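Local coordinates for protein shikimate 5-dehydrogenase AroE (5-dehydroshikimate reductase) (PDB 4P4G) that binds shikimate and probably catalyses its NADP-dependent interconversion with 3-dehydroshikimate, the fourth of seven steps toward chorismate, at residues 9-14 with 50-55; 13-18 with 63-68; 21-26 with 242-247; 73-78 with 90-95; 83-88 with 162-167. All coordinates share one frame; numbering follows the deposited sequence.

Contact 1: residues 9-14 with 50-55; sequences GVLGSP and VVVGGF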
# COMPACT_ATOMS: atom_id res chain seq x y z
N GLY A 9 5.30 -15.60 -1.88
CA GLY A 9 4.83 -15.03 -3.12
C GLY A 9 3.87 -13.89 -2.89
O GLY A 9 3.70 -13.41 -1.76
N VAL A 10 3.23 -13.47 -3.97
CA VAL A 10 2.28 -12.37 -3.92
C VAL A 10 0.97 -12.79 -4.59
O VAL A 10 0.98 -13.41 -5.65
CB VAL A 10 2.88 -11.11 -4.58
CG1 VAL A 10 3.27 -11.36 -6.03
CG2 VAL A 10 1.90 -9.93 -4.46
N LEU A 11 -0.14 -12.49 -3.92
CA LEU A 11 -1.48 -12.88 -4.35
C LEU A 11 -2.24 -11.64 -4.75
O LEU A 11 -2.27 -10.66 -4.01
CB LEU A 11 -2.23 -13.56 -3.20
CG LEU A 11 -2.17 -15.07 -3.04
CD1 LEU A 11 -0.75 -15.53 -2.76
CD2 LEU A 11 -3.09 -15.50 -1.92
N GLY A 12 -2.87 -11.66 -5.93
CA GLY A 12 -3.72 -10.55 -6.32
C GLY A 12 -4.31 -10.78 -7.69
O GLY A 12 -4.04 -11.80 -8.34
N SER A 13 -5.10 -9.81 -8.15
CA SER A 13 -5.67 -9.89 -9.49
C SER A 13 -6.01 -8.50 -10.04
O SER A 13 -6.86 -7.81 -9.47
CB SER A 13 -6.91 -10.78 -9.49
OG SER A 13 -7.57 -10.72 -10.74
N PRO A 14 -5.34 -8.09 -11.14
CA PRO A 14 -4.29 -8.79 -11.88
C PRO A 14 -3.00 -8.85 -11.08
O PRO A 14 -2.86 -8.11 -10.10
CB PRO A 14 -4.08 -7.88 -13.10
CG PRO A 14 -4.39 -6.52 -12.58
CD PRO A 14 -5.56 -6.73 -11.66
N VAL A 50 -9.13 -20.37 -0.06
CA VAL A 50 -8.86 -21.70 -0.62
C VAL A 50 -7.43 -21.79 -1.16
O VAL A 50 -6.76 -22.82 -1.01
CB VAL A 50 -9.90 -22.08 -1.69
CG1 VAL A 50 -9.46 -23.35 -2.41
CG2 VAL A 50 -11.25 -22.31 -1.04
N VAL A 51 -6.95 -20.72 -1.78
CA VAL A 51 -5.56 -20.67 -2.23
C VAL A 51 -4.58 -20.80 -1.05
O VAL A 51 -3.73 -21.70 -1.02
CB VAL A 51 -5.28 -19.40 -3.03
CG1 VAL A 51 -3.79 -19.25 -3.29
CG2 VAL A 51 -6.07 -19.43 -4.36
N VAL A 52 -4.71 -19.91 -0.07
CA VAL A 52 -3.80 -19.94 1.07
C VAL A 52 -3.97 -21.20 1.91
O VAL A 52 -2.98 -21.78 2.40
CB VAL A 52 -3.94 -18.68 1.96
CG1 VAL A 52 -2.90 -18.72 3.08
CG2 VAL A 52 -3.75 -17.43 1.14
N GLY A 53 -5.21 -21.66 2.06
CA GLY A 53 -5.50 -22.86 2.83
C GLY A 53 -4.92 -24.11 2.20
O GLY A 53 -4.83 -25.16 2.84
N GLY A 54 -4.55 -24.01 0.93
CA GLY A 54 -3.99 -25.14 0.22
C GLY A 54 -2.48 -25.24 0.29
O GLY A 54 -1.91 -26.26 -0.11
N PHE A 55 -1.82 -24.20 0.82
CA PHE A 55 -0.36 -24.16 0.87
C PHE A 55 0.24 -25.25 1.75
O PHE A 55 -0.29 -25.55 2.82
CB PHE A 55 0.15 -22.81 1.37
CG PHE A 55 0.00 -21.69 0.38
CD1 PHE A 55 -0.07 -21.94 -0.99
CD2 PHE A 55 -0.06 -20.38 0.82
CE1 PHE A 55 -0.21 -20.88 -1.90
CE2 PHE A 55 -0.20 -19.33 -0.07
CZ PHE A 55 -0.27 -19.58 -1.44
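A first torsion of -92° in Leu11, twisted away from a staggered arrangement, sends its two methyls off strand 7-12 toward helix 48-53, where Val52 presents CG2. In Val52 the other methyl, CG1, is anti to the backbone N (chi1 -176°), which puts CG2 beside that N and turned to the leucine. The setting is a beta-alpha-beta crossover: helix 48-53 links the parallel strands 37-42 and 59-64, and strand 7-12 runs between those two in the sheet, so the helix packs over the middle strand. Leu11 is the one residue of 9-14 that reaches 50-55, and it divides its work between its branches. CD2 lies 3.7 Å from Val52 CG2 and 4.1 Å from CG1 of Val51, whose side chain runs by antiparallel to it. The contact is purely apolar; Ile41 and Val62 of the flanking strands also press on Leu11. Neighbouring Val10 points elsewhere and touches the bound shikimate. Phe55, just beyond the helix, has its ring folded back against the backbone of the helix end: one face carries Val51 O, 3.6 Å above the ring plane, and Val52 CA, both offset toward the rim. Trp59 stacks with the same ring. The other leucine methyl comes in at the edge, with Leu11 CD1 4.3 Å from Phe55 CZ and close to the ring plane.

Contact 2: residues 13-18 with 63-68; sequences SPIAHS and SVTMPG. With SKM ((3R,4S,5R)-3,4,5-trihydroxycyclohex-1-ene-1-carboxylic acid), chain C.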
# COMPACT_ATOMS: atom_id res chain seq x y z
N SER A 13 -5.10 -9.81 -8.15
CA SER A 13 -5.67 -9.89 -9.49
C SER A 13 -6.01 -8.50 -10.04
O SER A 13 -6.86 -7.81 -9.47
CB SER A 13 -6.91 -10.78 -9.49
OG SER A 13 -7.57 -10.72 -10.74
N PRO A 14 -5.34 -8.09 -11.14
CA PRO A 14 -4.29 -8.79 -11.88
C PRO A 14 -3.00 -8.85 -11.08
O PRO A 14 -2.86 -8.11 -10.10
CB PRO A 14 -4.08 -7.88 -13.10
CG PRO A 14 -4.39 -6.52 -12.58
CD PRO A 14 -5.56 -6.73 -11.66
N ILE A 15 -2.06 -9.71 -11.47
CA ILE A 15 -0.85 -9.91 -10.68
C ILE A 15 0.42 -9.92 -11.54
O ILE A 15 1.53 -9.78 -11.03
CB ILE A 15 -0.94 -11.20 -9.82
CG1 ILE A 15 0.11 -11.19 -8.70
CG2 ILE A 15 -0.80 -12.44 -10.70
CD1 ILE A 15 -0.08 -10.06 -7.70
N ALA A 16 0.27 -10.07 -12.85
CA ALA A 16 1.42 -10.27 -13.72
C ALA A 16 2.44 -9.13 -13.65
O ALA A 16 3.63 -9.35 -13.81
CB ALA A 16 0.96 -10.50 -15.16
N HIS A 17 1.95 -7.92 -13.38
CA HIS A 17 2.77 -6.71 -13.31
C HIS A 17 3.62 -6.60 -12.05
O HIS A 17 4.49 -5.73 -11.96
CB HIS A 17 1.86 -5.49 -13.32
CG HIS A 17 1.08 -5.33 -12.04
ND1 HIS A 17 -0.06 -6.06 -11.77
CD2 HIS A 17 1.30 -4.56 -10.95
CE1 HIS A 17 -0.51 -5.74 -10.57
NE2 HIS A 17 0.30 -4.83 -10.05
N SER A 18 3.35 -7.43 -11.04
CA SER A 18 3.95 -7.19 -9.72
C SER A 18 5.47 -7.25 -9.75
O SER A 18 6.03 -8.19 -10.31
CB SER A 18 3.42 -8.19 -8.69
OG SER A 18 4.12 -8.03 -7.47
N SER A 63 2.58 -12.07 0.28
CA SER A 63 2.18 -10.69 0.19
C SER A 63 0.81 -10.69 -0.47
O SER A 63 0.50 -11.58 -1.26
CB SER A 63 3.17 -9.91 -0.67
OG SER A 63 4.51 -10.12 -0.22
N VAL A 64 -0.03 -9.71 -0.12
CA VAL A 64 -1.37 -9.66 -0.68
C VAL A 64 -1.60 -8.28 -1.25
O VAL A 64 -1.39 -7.27 -0.57
CB VAL A 64 -2.44 -9.97 0.38
CG1 VAL A 64 -3.83 -9.87 -0.24
CG2 VAL A 64 -2.22 -11.38 0.95
N THR A 65 -1.99 -8.24 -2.52
CA THR A 65 -2.33 -6.96 -3.13
C THR A 65 -3.81 -6.93 -3.49
O THR A 65 -4.58 -7.82 -3.10
CB THR A 65 -1.41 -6.65 -4.35
OG1 THR A 65 -1.57 -5.28 -4.76
CG2 THR A 65 -1.73 -7.57 -5.52
N MET A 66 -4.23 -5.89 -4.20
CA MET A 66 -5.61 -5.78 -4.66
C MET A 66 -6.02 -7.04 -5.45
O MET A 66 -5.24 -7.54 -6.26
CB MET A 66 -5.73 -4.53 -5.53
CG MET A 66 -6.64 -4.66 -6.72
SD MET A 66 -7.16 -3.01 -7.25
CE MET A 66 -8.10 -2.52 -5.81
N PRO A 67 -7.25 -7.55 -5.23
CA PRO A 67 -8.29 -7.03 -4.35
C PRO A 67 -8.43 -7.78 -3.02
O PRO A 67 -9.52 -7.78 -2.46
CB PRO A 67 -9.55 -7.29 -5.17
CG PRO A 67 -9.26 -8.63 -5.79
CD PRO A 67 -7.78 -8.59 -6.13
N GLY A 68 -7.36 -8.38 -2.51
CA GLY A 68 -7.51 -9.30 -1.39
C GLY A 68 -7.18 -8.83 0.01
O GLY A 68 -7.17 -9.65 0.93
O12 SKM C . 1.05 -4.00 -0.29
C8 SKM C . 1.78 -4.31 -1.47
C6 SKM C . 1.14 -3.58 -2.62
O7 SKM C . -0.27 -3.75 -2.60
C5 SKM C . 1.65 -4.11 -3.86
C4 SKM C . 2.33 -5.24 -4.03
C1 SKM C . 2.77 -5.64 -5.42
O2 SKM C . 3.47 -6.65 -5.58
O3 SKM C . 2.45 -4.96 -6.42
C10 SKM C . 2.70 -6.19 -2.85
C9 SKM C . 1.80 -5.80 -1.64
O11 SKM C . 2.39 -6.39 -0.53
O HOH W 1 -3.78 -6.19 -8.37
O HOH W 2 -0.06 -4.33 -7.00
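Ile15 and Thr65 cross at a slant, methyl against methyl: Ile15 CD1 is 3.7 Å from Thr65 CG2. With Thr65 OG1 anti to the backbone N (chi1 -168°), the hydroxyl faces shikimate instead, bonding O7 at 2.9 Å. The His17 ring stands edge-on to a water lying in its plane, and this water joins His17 NE2, Thr65 OG1 and the carboxylate O3 of the ligand. Ser18 OG donates to carboxylate O2, though the modelled separation is so short that its exact length is doubtful. Further from the ligand the chains are pinned by backbone: Ser13 N gives Met66 O a well-aligned bond (3.0 Å, 165°) in the carbonyl plane, on a lone pair, while a second water bridges Met66 O and Pro14 O. Pro67 CD packs against Ser13 O at 3.6 Å; both Pro14 and Pro67 follow cis peptides. These two loops leave the carboxyl ends of neighbouring parallel strands 7-12 and 59-64, just ahead of helices 20-30 and 69-75.

Contact 3: residues 21-26 with 242-247; sequences PQLHLA and HQAFAQ. With SKM ((3R,4S,5R)-3,4,5-trihydroxycyclohex-1-ene-1-carboxylic acid), chain C.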
# COMPACT_ATOMS: atom_id res chain seq x y z
N PRO A 21 8.34 -9.90 -6.60
CA PRO A 21 9.32 -10.99 -6.63
C PRO A 21 10.74 -10.50 -6.81
O PRO A 21 11.63 -11.04 -6.18
CB PRO A 21 8.89 -11.81 -7.86
CG PRO A 21 7.42 -11.55 -8.01
CD PRO A 21 7.30 -10.08 -7.63
N GLN A 22 10.94 -9.50 -7.68
CA GLN A 22 12.27 -8.95 -7.90
C GLN A 22 12.89 -8.49 -6.58
O GLN A 22 14.08 -8.76 -6.32
CB GLN A 22 12.22 -7.80 -8.91
CG GLN A 22 12.02 -8.23 -10.36
CD GLN A 22 10.57 -8.25 -10.80
OE1 GLN A 22 9.67 -8.60 -10.03
NE2 GLN A 22 10.33 -7.88 -12.06
N LEU A 23 12.10 -7.81 -5.75
CA LEU A 23 12.61 -7.27 -4.48
C LEU A 23 12.88 -8.37 -3.47
O LEU A 23 13.90 -8.37 -2.79
CB LEU A 23 11.64 -6.25 -3.89
CG LEU A 23 11.45 -4.96 -4.67
CD1 LEU A 23 10.62 -3.98 -3.85
CD2 LEU A 23 12.80 -4.35 -5.04
N HIS A 24 11.94 -9.29 -3.33
CA HIS A 24 12.10 -10.35 -2.35
C HIS A 24 13.22 -11.32 -2.73
O HIS A 24 13.99 -11.73 -1.88
CB HIS A 24 10.79 -11.13 -2.19
CG HIS A 24 9.79 -10.45 -1.31
ND1 HIS A 24 9.54 -10.87 -0.02
CD2 HIS A 24 8.99 -9.39 -1.53
CE1 HIS A 24 8.61 -10.09 0.51
NE2 HIS A 24 8.25 -9.19 -0.39
N LEU A 25 13.31 -11.68 -4.01
CA LEU A 25 14.35 -12.61 -4.44
C LEU A 25 15.73 -11.99 -4.24
O LEU A 25 16.66 -12.67 -3.81
CB LEU A 25 14.13 -13.08 -5.88
CG LEU A 25 12.93 -14.01 -5.99
CD1 LEU A 25 12.56 -14.24 -7.44
CD2 LEU A 25 13.18 -15.34 -5.28
N ALA A 26 15.86 -10.70 -4.53
CA ALA A 26 17.09 -9.96 -4.24
C ALA A 26 17.44 -10.03 -2.76
O ALA A 26 18.60 -10.26 -2.40
CB ALA A 26 16.95 -8.51 -4.70
N HIS A 242 9.44 0.35 0.37
CA HIS A 242 9.36 0.58 1.80
C HIS A 242 8.43 -0.40 2.52
O HIS A 242 8.70 -0.77 3.66
CB HIS A 242 9.04 2.05 2.12
CG HIS A 242 10.22 2.95 1.92
ND1 HIS A 242 11.14 3.18 2.92
CD2 HIS A 242 10.65 3.63 0.84
CE1 HIS A 242 12.08 3.99 2.46
NE2 HIS A 242 11.80 4.28 1.20
N GLN A 243 7.36 -0.83 1.86
CA GLN A 243 6.49 -1.85 2.48
C GLN A 243 7.14 -3.23 2.43
O GLN A 243 6.79 -4.12 3.20
CB GLN A 243 5.09 -1.87 1.85
CG GLN A 243 5.03 -2.33 0.40
CD GLN A 243 5.04 -3.83 0.25
OE1 GLN A 243 4.33 -4.55 0.96
NE2 GLN A 243 5.85 -4.33 -0.67
N ALA A 244 8.09 -3.41 1.51
CA ALA A 244 8.69 -4.73 1.31
C ALA A 244 9.67 -5.06 2.43
O ALA A 244 9.84 -6.23 2.76
CB ALA A 244 9.36 -4.82 -0.04
N PHE A 245 10.31 -4.05 3.01
CA PHE A 245 11.28 -4.27 4.09
C PHE A 245 10.68 -5.10 5.23
O PHE A 245 11.26 -6.10 5.65
CB PHE A 245 11.77 -2.94 4.67
CG PHE A 245 12.55 -2.10 3.70
CD1 PHE A 245 13.40 -2.68 2.76
CD2 PHE A 245 12.45 -0.72 3.75
CE1 PHE A 245 14.13 -1.88 1.88
CE2 PHE A 245 13.18 0.08 2.87
CZ PHE A 245 14.01 -0.50 1.94
N ALA A 246 9.52 -4.70 5.72
CA ALA A 246 8.93 -5.37 6.86
C ALA A 246 8.40 -6.74 6.48
O ALA A 246 8.30 -7.63 7.32
CB ALA A 246 7.82 -4.52 7.47
N GLN A 247 8.02 -6.90 5.21
CA GLN A 247 7.56 -8.20 4.74
C GLN A 247 8.71 -9.20 4.74
O GLN A 247 8.57 -10.34 5.20
CB GLN A 247 6.94 -8.08 3.36
CG GLN A 247 5.54 -7.52 3.36
CD GLN A 247 4.88 -7.69 2.02
OE1 GLN A 247 5.55 -7.93 1.00
NE2 GLN A 247 3.56 -7.60 2.00
O12 SKM C . 1.05 -4.00 -0.29
C8 SKM C . 1.78 -4.31 -1.47
C6 SKM C . 1.14 -3.58 -2.62
O7 SKM C . -0.27 -3.75 -2.60
C5 SKM C . 1.65 -4.11 -3.86
C4 SKM C . 2.33 -5.24 -4.03
C1 SKM C . 2.77 -5.64 -5.42
O2 SKM C . 3.47 -6.65 -5.58
O3 SKM C . 2.45 -4.96 -6.42
C10 SKM C . 2.70 -6.19 -2.85
C9 SKM C . 1.80 -5.80 -1.64
O11 SKM C . 2.39 -6.39 -0.53
O HOH W 3 6.22 -7.11 -1.27
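This contact belongs to the shikimate pocket: His24 bonds Gln247, a residue that binds the ligand directly. His24 NE2 donates to Gln247 OE1 over 3.3 Å, a long and bent bond (143°), with the oxygen at the edge of the imidazole and close to its plane. The two side chains run nearly perpendicular, ring and amide planes 53° apart. Ser63 OG also bonds Gln247 OE1, and a water gives it another hydrogen; that water further touches His24 NE2 and accepts from Gln243 NE2 at 2.9 Å. With its oxygen gripped in this way the Gln247 amide is fixed in rotation, its NH2 turned to the substrate: Gln247 NE2 donates to shikimate O11 at 3.0 Å and is hydrogen-bonded to Thr91 OG1. The same hydroxyl, O11, donates to Gln243 OE1 at 3.1 Å. Gln243 gets there by folding, its CG between the backbone N and the carbonyl carbon (chi1 67°) and the chain bent again at chi2, and NE2 also bonds Leu240 O. His24 itself is steadied by Tyr28 OH on ND1 and by a stack with Tyr38. Away from the polar cluster, Leu23 CD1 meets Ala244 CB at 4.1 Å. Helix 20-30 thus lies against helix 236-252, with helix 258-267 touching both through Leu265 and Met261 and strand 37-42 contributing Tyr38.

Contact 4: residues 73-78 with 90-95; sequences LRFADE and NTLVRT. With SKM ((3R,4S,5R)-3,4,5-trihydroxycyclohex-1-ene-1-carboxylic acid), chain C.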
# COMPACT_ATOMS: atom_id res chain seq x y z
N LEU A 73 -7.10 -10.08 5.96
CA LEU A 73 -7.29 -9.80 7.37
C LEU A 73 -8.26 -10.79 8.00
O LEU A 73 -8.02 -11.34 9.08
CB LEU A 73 -7.82 -8.38 7.58
CG LEU A 73 -7.91 -8.00 9.06
CD1 LEU A 73 -6.66 -7.28 9.48
CD2 LEU A 73 -9.15 -7.15 9.34
N ARG A 74 -9.37 -11.03 7.31
CA ARG A 74 -10.39 -11.94 7.85
C ARG A 74 -9.89 -13.38 7.95
O ARG A 74 -10.29 -14.13 8.86
CB ARG A 74 -11.64 -11.90 6.98
CG ARG A 74 -12.40 -10.60 7.06
CD ARG A 74 -13.73 -10.74 6.37
NE ARG A 74 -13.62 -11.17 4.97
CZ ARG A 74 -13.59 -10.33 3.93
NH1 ARG A 74 -13.65 -9.02 4.12
NH2 ARG A 74 -13.51 -10.82 2.70
N PHE A 75 -9.06 -13.78 7.00
CA PHE A 75 -8.61 -15.16 6.89
C PHE A 75 -7.70 -15.54 8.06
O PHE A 75 -7.78 -16.65 8.59
CB PHE A 75 -7.88 -15.38 5.57
CG PHE A 75 -7.15 -16.69 5.48
CD1 PHE A 75 -7.85 -17.86 5.22
CD2 PHE A 75 -5.77 -16.75 5.66
CE1 PHE A 75 -7.19 -19.08 5.14
CE2 PHE A 75 -5.11 -17.97 5.59
CZ PHE A 75 -5.81 -19.13 5.32
N ALA A 76 -6.83 -14.61 8.44
CA ALA A 76 -5.86 -14.85 9.50
C ALA A 76 -6.52 -15.07 10.85
O ALA A 76 -7.51 -14.41 11.19
CB ALA A 76 -4.89 -13.69 9.59
N ASP A 77 -5.97 -15.99 11.64
CA ASP A 77 -6.51 -16.22 12.98
C ASP A 77 -5.84 -15.35 14.05
O ASP A 77 -6.37 -15.22 15.17
CB ASP A 77 -6.40 -17.71 13.33
CG ASP A 77 -5.08 -18.30 12.92
OD1 ASP A 77 -4.94 -18.75 11.75
OD2 ASP A 77 -4.16 -18.31 13.78
N GLU A 78 -4.69 -14.77 13.73
CA GLU A 78 -4.05 -13.77 14.59
C GLU A 78 -3.80 -12.55 13.73
O GLU A 78 -3.55 -12.69 12.54
CB GLU A 78 -2.65 -14.21 15.05
CG GLU A 78 -2.50 -15.48 15.85
CD GLU A 78 -1.02 -15.72 16.15
OE1 GLU A 78 -0.60 -16.89 16.23
OE2 GLU A 78 -0.28 -14.72 16.29
N ASN A 90 -1.84 -6.61 4.07
CA ASN A 90 -1.16 -6.90 2.82
C ASN A 90 -0.12 -8.00 3.00
O ASN A 90 0.71 -8.25 2.12
CB ASN A 90 -0.48 -5.64 2.30
CG ASN A 90 0.75 -5.29 3.10
OD1 ASN A 90 0.80 -5.54 4.31
ND2 ASN A 90 1.75 -4.71 2.45
N THR A 91 -0.16 -8.66 4.16
CA THR A 91 0.86 -9.66 4.50
C THR A 91 0.23 -10.76 5.32
O THR A 91 -0.49 -10.48 6.28
CB THR A 91 1.99 -9.02 5.35
OG1 THR A 91 2.45 -7.81 4.72
CG2 THR A 91 3.17 -9.97 5.53
N LEU A 92 0.46 -12.01 4.93
CA LEU A 92 0.13 -13.15 5.78
C LEU A 92 1.40 -13.91 6.10
O LEU A 92 2.17 -14.24 5.19
CB LEU A 92 -0.85 -14.08 5.06
CG LEU A 92 -2.25 -13.51 4.88
CD1 LEU A 92 -3.02 -14.36 3.88
CD2 LEU A 92 -2.98 -13.45 6.21
N VAL A 93 1.59 -14.22 7.38
CA VAL A 93 2.80 -14.88 7.86
C VAL A 93 2.42 -16.21 8.50
O VAL A 93 1.54 -16.26 9.36
CB VAL A 93 3.52 -14.00 8.90
CG1 VAL A 93 4.86 -14.62 9.32
CG2 VAL A 93 3.71 -12.59 8.34
N ARG A 94 3.08 -17.28 8.09
CA ARG A 94 2.78 -18.60 8.63
C ARG A 94 3.24 -18.66 10.09
O ARG A 94 4.34 -18.20 10.42
CB ARG A 94 3.49 -19.68 7.82
CG ARG A 94 2.98 -21.09 8.10
CD ARG A 94 1.60 -21.22 7.52
NE ARG A 94 1.25 -22.59 7.17
CZ ARG A 94 0.42 -23.34 7.89
NH1 ARG A 94 -0.13 -22.85 8.99
NH2 ARG A 94 0.14 -24.57 7.50
N THR A 95 2.40 -19.20 10.96
CA THR A 95 2.75 -19.41 12.37
C THR A 95 2.70 -20.93 12.65
O THR A 95 2.31 -21.69 11.77
CB THR A 95 1.80 -18.63 13.31
OG1 THR A 95 0.54 -19.30 13.41
CG2 THR A 95 1.60 -17.19 12.83
O12 SKM C . 1.05 -4.00 -0.29
C8 SKM C . 1.78 -4.31 -1.47
C6 SKM C . 1.14 -3.58 -2.62
O7 SKM C . -0.27 -3.75 -2.60
C5 SKM C . 1.65 -4.11 -3.86
C4 SKM C . 2.33 -5.24 -4.03
C1 SKM C . 2.77 -5.64 -5.42
O2 SKM C . 3.47 -6.65 -5.58
O3 SKM C . 2.45 -4.96 -6.42
C10 SKM C . 2.70 -6.19 -2.85
C9 SKM C . 1.80 -5.80 -1.64
O11 SKM C . 2.39 -6.39 -0.53
O HOH W 4 -1.82 -18.22 14.39
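Leu92 meets Phe75 and Ala76 through its two methyls, one to each. From CB, which points at the end of helix 69-75, the chain turns with CG anti to the carbonyl carbon (chi1 -69°), and CG then splits the branches between two partners. CD1 goes to the phenyl ring, 4.1 Å from Phe75 CD2 and oblique to it, the two side chains crossing at about a right angle; Val52 CG2 of helix 48-53 also borders this methyl. CD2 takes the other branch's path and lies 3.9 Å from Ala76 CB, at the residue where the chain leaves the helix. Strand 91-95 forms a beta hairpin with strand 98-102 in the mixed sheet of the substrate-binding domain, and Trp99 of that partner strand touches both Leu92 and Phe75. Further along, the contact becomes polar. The extended Glu78 faces Thr95 from the opposite direction, but OE1 stays 3.9 Å from Thr95 OG1, and a water joins them, bonded to Glu78 OE1 and, at 2.8 Å, to Thr95 OG1; Asp77 OD2 is also close to it. The other carboxylate oxygen, Glu78 OE2, forms a salt bridge with Arg100. At the far end of the strand segment Asn90 reaches the shikimate pocket: its ND2 donates to shikimate O12 at 2.9 Å in a nearly straight bond (165°). Its OD1 receives Thr91 OG1 at 2.8 Å, from well above the carbonyl plane, and Thr104 N.

Contact 5: residues 83-88 with 162-167; sequences ADLVGS and TRVGVA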
# COMPACT_ATOMS: atom_id res chain seq x y z
N ALA A 83 -2.41 -4.19 11.86
CA ALA A 83 -3.43 -4.74 10.97
C ALA A 83 -4.82 -4.54 11.58
O ALA A 83 -5.77 -4.17 10.87
CB ALA A 83 -3.18 -6.23 10.70
N ASP A 84 -4.95 -4.79 12.88
CA ASP A 84 -6.22 -4.60 13.57
C ASP A 84 -6.67 -3.15 13.54
O ASP A 84 -7.86 -2.87 13.53
CB ASP A 84 -6.14 -5.09 15.01
CG ASP A 84 -6.57 -6.53 15.16
OD1 ASP A 84 -7.22 -7.04 14.22
OD2 ASP A 84 -6.29 -7.13 16.21
N LEU A 85 -5.71 -2.23 13.51
CA LEU A 85 -6.01 -0.80 13.48
C LEU A 85 -6.46 -0.35 12.09
O LEU A 85 -7.47 0.35 11.95
CB LEU A 85 -4.78 0.00 13.93
CG LEU A 85 -4.90 1.53 13.94
CD1 LEU A 85 -5.77 1.99 15.11
CD2 LEU A 85 -3.51 2.16 13.99
N VAL A 86 -5.69 -0.75 11.08
CA VAL A 86 -5.96 -0.40 9.68
C VAL A 86 -7.23 -1.04 9.16
O VAL A 86 -8.04 -0.39 8.50
CB VAL A 86 -4.78 -0.80 8.77
CG1 VAL A 86 -5.13 -0.62 7.31
CG2 VAL A 86 -3.57 0.03 9.11
N GLY A 87 -7.42 -2.32 9.46
CA GLY A 87 -8.60 -3.01 8.97
C GLY A 87 -8.40 -3.71 7.65
O GLY A 87 -9.37 -4.17 7.03
N SER A 88 -7.15 -3.82 7.22
CA SER A 88 -6.82 -4.62 6.05
C SER A 88 -5.40 -5.12 6.23
O SER A 88 -4.67 -4.63 7.10
CB SER A 88 -6.96 -3.81 4.76
OG SER A 88 -5.96 -2.81 4.69
N THR A 162 -10.04 9.79 12.87
CA THR A 162 -10.39 10.42 14.14
C THR A 162 -9.84 9.64 15.32
O THR A 162 -9.32 10.23 16.27
CB THR A 162 -11.91 10.60 14.27
OG1 THR A 162 -12.43 11.21 13.07
CG2 THR A 162 -12.23 11.50 15.45
N ARG A 163 -9.91 8.31 15.26
CA ARG A 163 -9.39 7.46 16.33
C ARG A 163 -7.87 7.48 16.49
O ARG A 163 -7.36 7.19 17.58
CB ARG A 163 -9.90 6.02 16.18
CG ARG A 163 -11.34 5.84 16.61
CD ARG A 163 -11.76 4.37 16.61
NE ARG A 163 -12.09 3.90 15.27
CZ ARG A 163 -11.30 3.13 14.53
NH1 ARG A 163 -10.12 2.74 15.00
NH2 ARG A 163 -11.69 2.75 13.32
N VAL A 164 -7.14 7.80 15.43
CA VAL A 164 -5.68 7.94 15.53
C VAL A 164 -5.26 9.39 15.75
O VAL A 164 -4.10 9.75 15.56
CB VAL A 164 -4.92 7.31 14.33
CG1 VAL A 164 -5.19 5.82 14.27
CG2 VAL A 164 -5.29 7.98 13.01
N GLY A 165 -6.22 10.22 16.15
CA GLY A 165 -5.95 11.57 16.60
C GLY A 165 -5.86 12.63 15.52
O GLY A 165 -5.36 13.73 15.77
N VAL A 166 -6.35 12.33 14.32
CA VAL A 166 -6.27 13.27 13.22
C VAL A 166 -7.66 13.75 12.81
O VAL A 166 -8.56 12.94 12.63
CB VAL A 166 -5.57 12.64 12.00
CG1 VAL A 166 -5.59 13.58 10.82
CG2 VAL A 166 -4.14 12.27 12.34
N ALA A 167 -7.83 15.07 12.66
CA ALA A 167 -9.09 15.63 12.16
C ALA A 167 -9.30 15.18 10.72
O ALA A 167 -8.51 15.52 9.83
CB ALA A 167 -9.10 17.15 12.25
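At the surface where the two domains meet, Leu85, on the last turn of helix 81-86, touches Val164 at the end of helix 151-163. With its CG anti to the backbone N (chi1 179°), Leu85 extends toward the other domain and straddles a single methyl: Leu85 CD1 and CD2 are each 4.0 Å from Val164 CG1, the side chains meeting obliquely. Helix 151-163 packs in the domain built on the six-stranded parallel sheet (order 321456), a Rossmann fold consistent with NADP binding. It ends in a Schellman motif whose C-prime residue, Gly165, has positive phi: Val166 N bonds Gly161 O, and Gly165 N bonds Thr162 O at 3.1 Å. Helix 129-139 of the same fold supports both residues, Val134 touching Leu85 and Ala137 touching Val164. Arg163 adds a looser flank: Leu85 CD1 lies 4.4 Å from Arg163 NH1, at the guanidinium edge and near its plane, while Arg163 NE is tied by a salt bridge to Asp159.

How the contacts relate
Contacts 1, 2 and 4 lie on the mixed sheet of the substrate-binding domain. Contacts 1 and 2, centres 9 Å apart, share Ser13 and Pro14 and reach the adjacent strands 7-12 and 59-64; contact 4 touches both, Val52 packing on Phe75 and Val64 N bonding Asn90 O. Contact 3, its centre about 14 Å from that of contact 2, brings back helix 236-252 from near the chain's end; contacts 4 and 5 both fall within its span, 83-88 lying between 73-78 and 90-95. Contacts 2, 3 and 4 touch shikimate, so distant stretches build one pocket. Contact 5 joins the two domains, touching contact 4 through Leu73 and Ala83, across the chain's centre from contacts 2 and 3.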